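Local atomic coordinates of glucose-6-phosphate 1-dehydrogenase (Kluyveromyces lactis, PDB entry 7E6I), a protein that catalyses the NADP-dependent oxidation of glucose 6-phosphate to 6-phosphoglucono-1,5-lactone, the first step of the oxidative pentose phosphate pathway. Residues 73-76 / 77-81. Sequence-based numbering, arbitrary orientation.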
loop_
_atom_site.group_PDB
_atom_site.type_symbol
_atom_site.label_atom_id
_atom_site.label_comp_id
_atom_site.label_asym_id
_atom_site.label_seq_id
_atom_site.Cartn_x
_atom_site.Cartn_y
_atom_site.Cartn_z
ATOM N N ASP A 73 19.360 -13.868 -19.445
ATOM C CA ASP A 73 19.456 -12.499 -18.913
ATOM C C ASP A 73 20.445 -12.392 -17.749
ATOM O O ASP A 73 20.370 -11.463 -16.936
ATOM C CB ASP A 73 18.063 -11.912 -18.546
ATOM C CG ASP A 73 17.427 -12.472 -17.231
ATOM O OD1 ASP A 73 18.136 -12.795 -16.254
ATOM O OD2 ASP A 73 16.180 -12.563 -17.167
ATOM N N ASP A 74 21.404 -13.321 -17.657
ATOM C CA ASP A 74 22.459 -13.207 -16.654
ATOM C C ASP A 74 23.463 -12.119 -17.005
ATOM O O ASP A 74 24.123 -11.587 -16.109
ATOM C CB ASP A 74 23.172 -14.541 -16.492
ATOM C CG ASP A 74 23.230 -14.990 -15.060
ATOM O OD1 ASP A 74 23.583 -14.153 -14.199
ATOM O OD2 ASP A 74 22.917 -16.172 -14.799
ATOM N N ALA A 75 23.609 -11.784 -18.289
ATOM C CA ALA A 75 24.386 -10.599 -18.634
ATOM C C ALA A 75 23.740 -9.342 -18.066
ATOM O O ALA A 75 24.443 -8.418 -17.641
ATOM C CB ALA A 75 24.542 -10.486 -20.147
ATOM N N LYS A 76 22.405 -9.300 -18.033
ATOM C CA LYS A 76 21.717 -8.152 -17.450
ATOM C C LYS A 76 22.026 -8.019 -15.960
ATOM O O LYS A 76 22.214 -6.904 -15.455
ATOM C CB LYS A 76 20.208 -8.268 -17.685
ATOM C CG LYS A 76 19.796 -8.537 -19.128
ATOM C CD LYS A 76 19.171 -7.308 -19.771
ATOM C CE LYS A 76 18.173 -7.714 -20.845
ATOM N NZ LYS A 76 17.352 -8.881 -20.403
ATOM N N VAL A 77 22.084 -9.141 -15.237
ATOM C CA VAL A 77 22.436 -9.084 -13.820
ATOM C C VAL A 77 23.782 -8.396 -13.640
ATOM O O VAL A 77 23.915 -7.440 -12.866
ATOM C CB VAL A 77 22.444 -10.492 -13.200
ATOM C CG1 VAL A 77 23.145 -10.464 -11.842
ATOM C CG2 VAL A 77 21.025 -11.032 -13.064
ATOM N N ASN A 78 24.803 -8.864 -14.366
ATOM C CA ASN A 78 26.132 -8.274 -14.235
ATOM C C ASN A 78 26.164 -6.865 -14.805
ATOM O O ASN A 78 26.840 -5.986 -14.259
ATOM C CB ASN A 78 27.173 -9.156 -14.917
ATOM C CG ASN A 78 27.137 -10.581 -14.417
ATOM O OD1 ASN A 78 27.120 -10.834 -13.208
ATOM N ND2 ASN A 78 27.123 -11.527 -15.345
ATOM N N GLU A 79 25.442 -6.637 -15.903
ATOM C CA GLU A 79 25.282 -5.285 -16.428
ATOM C C GLU A 79 24.788 -4.337 -15.343
ATOM O O GLU A 79 25.378 -3.278 -15.101
ATOM C CB GLU A 79 24.297 -5.303 -17.590
ATOM C CG GLU A 79 24.903 -5.340 -18.954
ATOM C CD GLU A 79 23.841 -5.466 -20.017
ATOM O OE1 GLU A 79 22.982 -6.364 -19.884
ATOM O OE2 GLU A 79 23.852 -4.660 -20.973
ATOM N N PHE A 80 23.702 -4.727 -14.667
ATOM C CA PHE A 80 23.089 -3.879 -13.650
ATOM C C PHE A 80 24.045 -3.619 -12.487
ATOM O O PHE A 80 24.227 -2.469 -12.065
ATOM C CB PHE A 80 21.801 -4.538 -13.157
ATOM C CG PHE A 80 21.157 -3.828 -12.011
ATOM C CD1 PHE A 80 20.495 -2.626 -12.208
ATOM C CD2 PHE A 80 21.214 -4.358 -10.732
ATOM C CE1 PHE A 80 19.901 -1.969 -11.155
ATOM C CE2 PHE A 80 20.616 -3.702 -9.672
ATOM C CZ PHE A 80 19.960 -2.507 -9.883
ATOM N N LEU A 81 24.654 -4.682 -11.947
ATOM C CA LEU A 81 25.568 -4.527 -10.819
ATOM C C LEU A 81 26.684 -3.545 -11.145
ATOM O O LEU A 81 27.119 -2.776 -10.282
ATOM C CB LEU A 81 26.142 -5.887 -10.418
ATOM C CG LEU A 81 25.116 -6.884 -9.869
ATOM C CD1 LEU A 81 25.780 -8.061 -9.168
ATOM C CD2 LEU A 81 24.185 -6.180 -8.912
#
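Val-77 N to Asp-73 O and Asn-78 N to Asp-74 O, both weak at 3.3 Å, are the i to i+4 bonds that open the alpha-helix 74-83, which leads into strand 84-88, the outermost of the parallel sheet within this chain, in the Rossmann-type NADP-binding domain. The ladder tightens in the next two: Glu-79 N donates to Ala-75 O at 2.7 Å, and Phe-80 N to Lys-76 O at 2.8 Å. Asp-73 occupies the N-cap position, but its carboxylate makes no capping bond.

Among the side chains, Asp-74 and Val-77 run side by side, with OD1 of Asp-74 4.0 Å from CB of Val-77. Val-77 and Phe-80 reach helix 19-34, where both touch Phe-30; the rings of Phe-80 and Phe-30 meet at about 55°. Glu-79 lies alongside Lys-76 without a salt bridge, its OE1 being 6.2 Å from Lys-76 NZ. Bent at chi2 (-107°) and again at chi4, the lysine chain passes Glu-79 OE1 with CD at 3.9 Å before NZ departs to make a weak hydrogen bond to Arg-34 O. Extended beyond CG, the Glu-79 chain runs back beside Lys-76, bringing OE1 to 3.3 Å from Lys-76 CA.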